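PDB 3WZ3: TraM protein from Plasmid R64, which probably forms part of the inner-membrane complex of a type IVB secretion system, the present fragment being its periplasmic portion. Local coordinates for residues A19-L24 / S34-R39; M11-Q16 / I116-V121; S15-T20 / M130-M135. One frame throughout, in Å; residues are numbered along the deposited sequence.

Contact 1: A19-L24 / S34-R39. With SO4 (sulfate ion), chain B.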
loop_
_atom_site.group_PDB
_atom_site.type_symbol
_atom_site.label_atom_id
_atom_site.label_comp_id
_atom_site.label_asym_id
_atom_site.label_seq_id
_atom_site.Cartn_x
_atom_site.Cartn_y
_atom_site.Cartn_z
ATOM N N ALA A 19 -4.483 0.260 -3.756
ATOM C CA ALA A 19 -4.802 0.327 -5.186
ATOM C C ALA A 19 -3.764 1.152 -5.936
ATOM O O ALA A 19 -3.265 0.759 -7.001
ATOM C CB ALA A 19 -6.197 0.905 -5.414
ATOM N N THR A 20 -3.438 2.315 -5.398
ATOM C CA THR A 20 -2.446 3.175 -6.020
ATOM C C THR A 20 -1.051 2.565 -5.968
ATOM O O THR A 20 -0.280 2.661 -6.932
ATOM C CB THR A 20 -2.424 4.554 -5.330
ATOM O OG1 THR A 20 -3.746 5.097 -5.342
ATOM C CG2 THR A 20 -1.484 5.506 -6.071
ATOM N N ALA A 21 -0.712 1.926 -4.848
ATOM C CA ALA A 21 0.634 1.430 -4.648
ATOM C C ALA A 21 1.022 0.329 -5.626
ATOM O O ALA A 21 2.187 0.216 -6.004
ATOM C CB ALA A 21 0.795 0.929 -3.218
ATOM N N PHE A 22 0.049 -0.485 -6.029
ATOM C CA PHE A 22 0.366 -1.685 -6.791
ATOM C C PHE A 22 -0.245 -1.739 -8.187
ATOM O O PHE A 22 -0.242 -2.777 -8.825
ATOM C CB PHE A 22 0.060 -2.941 -5.967
ATOM C CG PHE A 22 0.920 -3.058 -4.744
ATOM C CD1 PHE A 22 2.281 -3.275 -4.860
ATOM C CD2 PHE A 22 0.374 -2.913 -3.491
ATOM C CE1 PHE A 22 3.089 -3.350 -3.722
ATOM C CE2 PHE A 22 1.167 -2.994 -2.354
ATOM C CZ PHE A 22 2.531 -3.214 -2.475
ATOM N N ASN A 23 -0.700 -0.588 -8.673
ATOM C CA ASN A 23 -1.018 -0.402 -10.088
ATOM C C ASN A 23 -0.066 0.609 -10.697
ATOM O O ASN A 23 -0.244 1.808 -10.547
ATOM C CB ASN A 23 -2.482 -0.017 -10.262
ATOM C CG ASN A 23 -3.403 -1.196 -9.989
ATOM O OD1 ASN A 23 -3.639 -2.022 -10.868
ATOM N ND2 ASN A 23 -3.899 -1.295 -8.766
ATOM N N LEU A 24 0.965 0.091 -11.354
ATOM C CA LEU A 24 2.092 0.897 -11.799
ATOM C C LEU A 24 2.299 0.733 -13.293
ATOM O O LEU A 24 2.157 -0.362 -13.856
ATOM C CB LEU A 24 3.362 0.471 -11.070
ATOM C CG LEU A 24 3.349 0.604 -9.544
ATOM C CD1 LEU A 24 4.648 0.019 -8.997
ATOM C CD2 LEU A 24 3.149 2.050 -9.068
ATOM N N SER A 34 6.530 8.127 -6.124
ATOM C CA SER A 34 6.812 9.323 -5.339
ATOM C C SER A 34 5.533 10.048 -4.929
ATOM O O SER A 34 5.451 10.598 -3.835
ATOM C CB SER A 34 7.812 10.276 -6.030
ATOM O OG SER A 34 7.292 10.909 -7.189
ATOM N N SER A 35 4.527 10.025 -5.801
ATOM C CA SER A 35 3.255 10.697 -5.535
ATOM C C SER A 35 2.475 10.033 -4.402
ATOM O O SER A 35 1.549 10.625 -3.875
ATOM C CB SER A 35 2.397 10.711 -6.809
ATOM O OG SER A 35 1.743 9.460 -6.988
ATOM N N LEU A 36 2.860 8.815 -4.015
ATOM C CA LEU A 36 2.162 8.076 -2.956
ATOM C C LEU A 36 2.689 8.413 -1.564
ATOM O O LEU A 36 2.084 8.068 -0.542
ATOM C CB LEU A 36 2.329 6.573 -3.186
ATOM C CG LEU A 36 1.063 5.707 -3.208
ATOM C CD1 LEU A 36 1.424 4.259 -3.022
ATOM C CD2 LEU A 36 0.063 6.141 -2.149
ATOM N N SER A 37 3.828 9.089 -1.499
ATOM C CA SER A 37 4.472 9.379 -0.219
ATOM C C SER A 37 3.548 10.026 0.833
ATOM O O SER A 37 3.660 9.739 2.021
ATOM C CB SER A 37 5.731 10.228 -0.451
ATOM O OG SER A 37 6.498 10.352 0.736
ATOM N N PRO A 38 2.627 10.927 0.397
ATOM C CA PRO A 38 1.775 11.555 1.422
ATOM C C PRO A 38 0.898 10.566 2.186
ATOM O O PRO A 38 0.397 10.895 3.284
ATOM C CB PRO A 38 0.883 12.500 0.614
ATOM C CG PRO A 38 1.710 12.832 -0.607
ATOM C CD PRO A 38 2.445 11.549 -0.931
ATOM N N ARG A 39 0.700 9.370 1.644
ATOM C CA ARG A 39 -0.168 8.382 2.303
ATOM C C ARG A 39 0.578 7.606 3.383
ATOM O O ARG A 39 -0.030 6.800 4.095
ATOM C CB ARG A 39 -0.750 7.393 1.284
ATOM C CG ARG A 39 -1.603 8.046 0.216
ATOM C CD ARG A 39 -2.883 8.564 0.828
ATOM N NE ARG A 39 -3.782 9.197 -0.135
ATOM C CZ ARG A 39 -4.181 10.463 -0.061
ATOM N NH1 ARG A 39 -5.003 10.951 -0.986
ATOM N NH2 ARG A 39 -3.760 11.245 0.935
HETATM S S SO4 B . 5.264 14.125 1.265
HETATM O O1 SO4 B . 4.180 14.046 2.228
HETATM O O2 SO4 B . 5.947 12.843 1.232
HETATM O O3 SO4 B . 4.790 14.319 -0.102
HETATM O O4 SO4 B . 6.174 15.196 1.675
HETATM O O HOH W 1 -4.112 6.707 -2.472
#

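Contact 2: M11-Q16 / I116-V121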
loop_
_atom_site.group_PDB
_atom_site.type_symbol
_atom_site.label_atom_id
_atom_site.label_comp_id
_atom_site.label_asym_id
_atom_site.label_seq_id
_atom_site.Cartn_x
_atom_site.Cartn_y
_atom_site.Cartn_z
HETATM N N MSE A 11 -10.390 2.384 6.901
HETATM C CA MSE A 11 -10.302 1.224 6.013
HETATM C C MSE A 11 -10.250 1.630 4.541
HETATM O O MSE A 11 -9.477 1.054 3.757
HETATM C CB MSE A 11 -11.449 0.245 6.248
HETATM C CG MSE A 11 -11.121 -1.109 5.655
HETATM SE SE MSE A 11 -12.413 -2.456 6.133
HETATM C CE MSE A 11 -13.911 -1.733 5.157
ATOM N N ALA A 12 -11.085 2.603 4.167
ATOM C CA ALA A 12 -11.098 3.123 2.802
ATOM C C ALA A 12 -9.755 3.785 2.434
ATOM O O ALA A 12 -9.259 3.609 1.330
ATOM C CB ALA A 12 -12.239 4.112 2.633
ATOM N N PHE A 13 -9.158 4.530 3.364
ATOM C CA PHE A 13 -7.850 5.148 3.131
ATOM C C PHE A 13 -6.823 4.062 2.790
ATOM O O PHE A 13 -6.046 4.198 1.855
ATOM C CB PHE A 13 -7.441 5.913 4.395
ATOM C CG PHE A 13 -6.130 6.631 4.290
ATOM C CD1 PHE A 13 -6.080 7.947 3.834
ATOM C CD2 PHE A 13 -4.949 6.029 4.700
ATOM C CE1 PHE A 13 -4.882 8.625 3.762
ATOM C CE2 PHE A 13 -3.740 6.710 4.622
ATOM C CZ PHE A 13 -3.711 8.021 4.146
ATOM N N GLY A 14 -6.829 2.962 3.538
ATOM C CA GLY A 14 -5.883 1.893 3.282
ATOM C C GLY A 14 -6.110 1.182 1.968
ATOM O O GLY A 14 -5.147 0.876 1.258
ATOM N N SER A 15 -7.364 0.913 1.626
ATOM C CA SER A 15 -7.609 0.209 0.365
ATOM C C SER A 15 -7.275 1.099 -0.827
ATOM O O SER A 15 -6.752 0.606 -1.834
ATOM C CB SER A 15 -9.033 -0.349 0.280
ATOM O OG SER A 15 -9.982 0.669 0.420
ATOM N N GLN A 16 -7.544 2.393 -0.709
ATOM C CA GLN A 16 -7.172 3.350 -1.759
ATOM C C GLN A 16 -5.656 3.390 -1.931
ATOM O O GLN A 16 -5.150 3.386 -3.062
ATOM C CB GLN A 16 -7.743 4.734 -1.437
ATOM C CG GLN A 16 -9.273 4.748 -1.446
ATOM C CD GLN A 16 -9.893 5.924 -0.685
ATOM O OE1 GLN A 16 -9.191 6.826 -0.220
ATOM N NE2 GLN A 16 -11.220 5.900 -0.540
ATOM N N ILE A 116 -1.701 -3.366 7.196
ATOM C CA ILE A 116 -1.488 -1.935 7.134
ATOM C C ILE A 116 -1.872 -1.345 8.489
ATOM O O ILE A 116 -2.990 -1.576 8.955
ATOM C CB ILE A 116 -2.445 -1.335 6.061
ATOM C CG1 ILE A 116 -2.172 -1.978 4.698
ATOM C CG2 ILE A 116 -2.327 0.181 6.000
ATOM C CD1 ILE A 116 -0.829 -1.684 4.226
ATOM N N THR A 117 -0.970 -0.620 9.141
ATOM C CA THR A 117 -1.345 0.156 10.314
ATOM C C THR A 117 -1.374 1.631 9.937
ATOM O O THR A 117 -0.376 2.180 9.433
ATOM C CB THR A 117 -0.435 -0.062 11.516
ATOM O OG1 THR A 117 -0.554 -1.421 11.968
ATOM C CG2 THR A 117 -0.881 0.829 12.668
ATOM N N ILE A 118 -2.529 2.245 10.151
ATOM C CA ILE A 118 -2.779 3.643 9.834
ATOM C C ILE A 118 -2.829 4.404 11.142
ATOM O O ILE A 118 -3.498 3.969 12.092
ATOM C CB ILE A 118 -4.115 3.792 9.104
ATOM C CG1 ILE A 118 -4.034 3.100 7.748
ATOM C CG2 ILE A 118 -4.470 5.279 8.924
ATOM C CD1 ILE A 118 -5.374 2.906 7.069
ATOM N N GLN A 119 -2.109 5.514 11.229
ATOM C CA GLN A 119 -2.182 6.364 12.415
ATOM C C GLN A 119 -2.745 7.735 12.067
ATOM O O GLN A 119 -2.630 8.199 10.940
ATOM C CB GLN A 119 -0.806 6.525 13.075
ATOM C CG GLN A 119 0.210 7.288 12.217
ATOM C CD GLN A 119 1.610 7.272 12.821
ATOM O OE1 GLN A 119 1.844 6.673 13.874
ATOM N NE2 GLN A 119 2.546 7.931 12.163
ATOM N N ARG A 120 -3.346 8.381 13.060
ATOM C CA ARG A 120 -3.815 9.746 12.913
ATOM C C ARG A 120 -2.637 10.712 12.780
ATOM O O ARG A 120 -1.562 10.483 13.343
ATOM C CB ARG A 120 -4.645 10.143 14.138
ATOM C CG ARG A 120 -6.070 9.586 14.160
ATOM C CD ARG A 120 -6.937 10.053 12.964
ATOM N NE ARG A 120 -6.672 11.472 12.666
ATOM C CZ ARG A 120 -7.150 12.489 13.368
ATOM N NH1 ARG A 120 -7.993 12.289 14.383
ATOM N NH2 ARG A 120 -6.789 13.722 13.033
ATOM N N VAL A 121 -2.887 11.809 12.051
ATOM C CA VAL A 121 -1.940 12.888 11.809
ATOM C C VAL A 121 -2.714 14.190 11.996
ATOM O O VAL A 121 -3.897 14.257 11.709
ATOM C CB VAL A 121 -1.418 12.839 10.358
ATOM C CG1 VAL A 121 -0.455 13.979 10.068
ATOM C CG2 VAL A 121 -0.728 11.507 10.118
#

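Contact 3: S15-T20 / M130-M135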
loop_
_atom_site.group_PDB
_atom_site.type_symbol
_atom_site.label_atom_id
_atom_site.label_comp_id
_atom_site.label_asym_id
_atom_site.label_seq_id
_atom_site.Cartn_x
_atom_site.Cartn_y
_atom_site.Cartn_z
ATOM N N SER A 15 -7.364 0.913 1.626
ATOM C CA SER A 15 -7.609 0.209 0.365
ATOM C C SER A 15 -7.275 1.099 -0.827
ATOM O O SER A 15 -6.752 0.606 -1.834
ATOM C CB SER A 15 -9.033 -0.349 0.280
ATOM O OG SER A 15 -9.982 0.669 0.420
ATOM N N GLN A 16 -7.544 2.393 -0.709
ATOM C CA GLN A 16 -7.172 3.350 -1.759
ATOM C C GLN A 16 -5.656 3.390 -1.931
ATOM O O GLN A 16 -5.150 3.386 -3.062
ATOM C CB GLN A 16 -7.743 4.734 -1.437
ATOM C CG GLN A 16 -9.273 4.748 -1.446
ATOM C CD GLN A 16 -9.893 5.924 -0.685
ATOM O OE1 GLN A 16 -9.191 6.826 -0.220
ATOM N NE2 GLN A 16 -11.220 5.900 -0.540
ATOM N N ALA A 17 -4.920 3.414 -0.822
ATOM C CA ALA A 17 -3.466 3.390 -0.883
ATOM C C ALA A 17 -2.948 2.141 -1.568
ATOM O O ALA A 17 -2.038 2.225 -2.391
ATOM C CB ALA A 17 -2.853 3.522 0.513
ATOM N N LEU A 18 -3.494 0.975 -1.222
ATOM C CA LEU A 18 -3.048 -0.262 -1.860
ATOM C C LEU A 18 -3.325 -0.254 -3.357
ATOM O O LEU A 18 -2.497 -0.718 -4.148
ATOM C CB LEU A 18 -3.727 -1.484 -1.217
ATOM C CG LEU A 18 -3.144 -1.799 0.154
ATOM C CD1 LEU A 18 -4.048 -2.770 0.920
ATOM C CD2 LEU A 18 -1.771 -2.427 -0.009
ATOM N N ALA A 19 -4.483 0.260 -3.756
ATOM C CA ALA A 19 -4.802 0.327 -5.186
ATOM C C ALA A 19 -3.764 1.152 -5.936
ATOM O O ALA A 19 -3.265 0.759 -7.001
ATOM C CB ALA A 19 -6.197 0.905 -5.414
ATOM N N THR A 20 -3.438 2.315 -5.398
ATOM C CA THR A 20 -2.446 3.175 -6.020
ATOM C C THR A 20 -1.051 2.565 -5.968
ATOM O O THR A 20 -0.280 2.661 -6.932
ATOM C CB THR A 20 -2.424 4.554 -5.330
ATOM O OG1 THR A 20 -3.746 5.097 -5.342
ATOM C CG2 THR A 20 -1.484 5.506 -6.071
HETATM N N MSE A 130 -4.424 11.230 8.178
HETATM C CA MSE A 130 -3.981 9.850 8.352
HETATM C C MSE A 130 -2.723 9.566 7.550
HETATM O O MSE A 130 -2.458 10.223 6.534
HETATM C CB MSE A 130 -5.072 8.896 7.866
HETATM C CG MSE A 130 -6.280 8.855 8.797
HETATM SE SE MSE A 130 -7.703 7.640 8.186
HETATM C CE MSE A 130 -8.469 8.772 6.811
ATOM N N GLU A 131 -1.988 8.544 7.974
ATOM C CA GLU A 131 -0.888 8.012 7.171
ATOM C C GLU A 131 -0.604 6.582 7.592
ATOM O O GLU A 131 -0.842 6.191 8.745
ATOM C CB GLU A 131 0.371 8.881 7.319
ATOM C CG GLU A 131 1.034 8.750 8.650
ATOM C CD GLU A 131 2.116 9.785 8.905
ATOM O OE1 GLU A 131 2.414 10.597 7.992
ATOM O OE2 GLU A 131 2.680 9.790 10.024
ATOM N N ILE A 132 -0.097 5.789 6.660
ATOM C CA ILE A 132 0.288 4.420 6.948
ATOM C C ILE A 132 1.661 4.392 7.602
ATOM O O ILE A 132 2.660 4.804 6.995
ATOM C CB ILE A 132 0.331 3.618 5.637
ATOM C CG1 ILE A 132 -1.081 3.533 5.039
ATOM C CG2 ILE A 132 0.938 2.241 5.890
ATOM C CD1 ILE A 132 -1.118 2.987 3.601
ATOM N N ARG A 133 1.730 3.891 8.832
ATOM C CA ARG A 133 3.012 3.828 9.534
ATOM C C ARG A 133 3.699 2.484 9.456
ATOM O O ARG A 133 4.883 2.380 9.791
ATOM C CB ARG A 133 2.876 4.232 10.999
ATOM C CG ARG A 133 1.933 3.346 11.763
ATOM C CD ARG A 133 2.006 3.607 13.275
ATOM N NE ARG A 133 3.183 3.013 13.880
ATOM C CZ ARG A 133 4.141 3.710 14.485
ATOM N NH1 ARG A 133 4.054 5.035 14.565
ATOM N NH2 ARG A 133 5.191 3.082 15.002
ATOM N N GLN A 134 2.980 1.463 8.992
ATOM C CA GLN A 134 3.562 0.132 8.815
ATOM C C GLN A 134 2.817 -0.620 7.741
ATOM O O GLN A 134 1.592 -0.584 7.706
ATOM C CB GLN A 134 3.535 -0.675 10.119
ATOM C CG GLN A 134 4.365 -1.965 10.018
ATOM C CD GLN A 134 4.542 -2.660 11.340
ATOM O OE1 GLN A 134 5.664 -2.959 11.755
ATOM N NE2 GLN A 134 3.446 -2.942 12.003
HETATM N N MSE A 135 3.569 -1.280 6.858
HETATM C CA MSE A 135 3.018 -2.107 5.780
HETATM C C MSE A 135 3.792 -3.411 5.757
HETATM O O MSE A 135 5.032 -3.403 5.695
HETATM C CB MSE A 135 3.157 -1.429 4.419
HETATM C CG MSE A 135 2.702 -2.310 3.280
HETATM SE SE MSE A 135 2.622 -1.361 1.550
HETATM C CE MSE A 135 0.843 -0.599 1.636
#

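Contact 1: A19-L24 / S34-R39
Leu-36 carries most of this contact, reaching from the C-terminal end of helix 29-35 to the flank of helix 7-22, where Thr-20 and Ala-21 receive it. CD1 is pressed against Ala-21, lying 3.4 Å from both CA and CB of that residue, a distance shorter than ordinary van der Waals contact between carbons. The first torsion of Leu-36 lies away from a staggered value (chi1 -128°), which suggests some strain where CD1 fits tightly against Ala-21. On the side away from Leu-36, the Ala-21 methyl lies over a face of the Phe-22 ring, toward its rim, and is thus held between the leucine methyl and the aromatic ring.

Thr-20 meets the leucine at its branch point, with CG2 3.8 Å from Leu-36 CG. The two side chains run alongside in opposite directions. Because CG2 of Thr-20 stands anti to the backbone N, the methyl takes the apolar role and OG1 is turned elsewhere, toward a water that weakly bridges it to NE of Arg-39. Within residues 19-24, ND2 of Asn-23 donates a nearly straight bond (174°) to Ala-19 O at 2.8 Å, lying in the carbonyl plane on a lone pair. That amide bond supplements the weak backbone bond from Asn-23 N to the same oxygen. Tyr-48 of helix 42-54 packs on Leu-36 and hydrogen-bonds the carbonyl oxygen of Ala-21, closing the contact from a third helix.

No hydrogen bond crosses directly between residues 19-24 and 34-39. The attachment of the two helical elements here therefore rests on apolar contacts of Leu-36 with Ala-21 and Thr-20, with the weak water bridge at the more exposed rim, and should depend chiefly on shape and exclusion of solvent.

Contact 2: M11-Q16 / I116-V121
Ala-12 O accepts the backbone N of Gln-16 at 2.9 Å, and the helical turn fixed by this bond holds Phe-13 and Gly-14 against Ile-118 of strand 110-120. A single methyl does the touching from the strand. Ile-118 CD1 sits near the plane of the Phe-13 ring, at its edge, 3.9 Å from CD2, and also lies 3.8 Å from the backbone N of Gly-14. The extended second torsion of Ile-118 (chi2 167°) carries this methyl out from the strand to the helix. With chi1 of Phe-13 at -179°, the ring is placed with its CD2 edge facing Ile-118, and the two side chains pass at a slant.

Gly-14 brings the backbones close: its CA is 7.0 Å from that of Ile-116, the nearest such pair here. With no side chain on Gly-14, the isoleucine meets the helix backbone itself. Arg-39 and Ser-128 also touch the Phe-13 ring, while Met-130 packs on Ile-118 from the adjacent strand. The arrangement, a long N-terminal helix lying on an antiparallel sheet with apolar side chains filling the interface, is that expected of the NTF2-like fold.

Contact 3: S15-T20 / M130-M135
Ile-132 and Met-135 are three residues apart on strand 130-139, yet both point toward helix 7-22, where they meet Ala-17 and Leu-18. In a regular strand, residues with that spacing would face opposite sides of the sheet. A classic beta bulge explains the exception: Arg-133 and Gln-134 both face Thr-117 of the neighbouring strand, and the extra residue resets the alternation. The bulge lies in the sheet of an NTF2-like domain, and lets the edge strand present two successive apolar contacts to the helix across it.

The first is made by Ala-17, whose CB meets the end of the Ile-132 side chain, CD1, at 3.6 Å. Ile-132 extends its longer branch (chi2 169°) to reach the small methyl, while its carbonyl and amide are engaged by Arg-39 and Ser-41, in the connection between helices 29-35 and 42-54, through backbone hydrogen bonds. Ile-116 of the adjacent strand packs at its flank and also on Met-135.

On the face of the sheet turned from helix 7-22 the side chains are polar: Arg-133 NH1 bonds OE1 of Gln-119, whose NE2 holds OE2 of Glu-131, and Lys-126 forms a salt bridge with OE1 of that glutamate.

All four touching residues are buried, and no hydrogen bond joins the two segments directly. Met-135, present as selenomethionine, runs alongside Leu-18 in the opposite direction; its chain starts out extended and then bends at the last torsion (chi3 -86°), bringing the terminal CE to 3.6 Å from CD2 of Leu-18.

Overall arrangement
Helix 7-22, near the N terminus, supplies the first segment of every contact. Contact 1 closes the shortest loop, joining the helix to residues 34-39 at the C-terminal end of helix 29-35, and is nested within the much longer loop closed by contact 2. Contact 2 spans the remaining helices and the first two strands before returning on strand 110-120. Contact 3 starts from overlapping residues of the helix and ends one strand later, on the neighbouring strand 130-139. Beyond the shared helix, Arg-39 of contact 1 touches both other contacts, tying the connection after the second helix to the sheet.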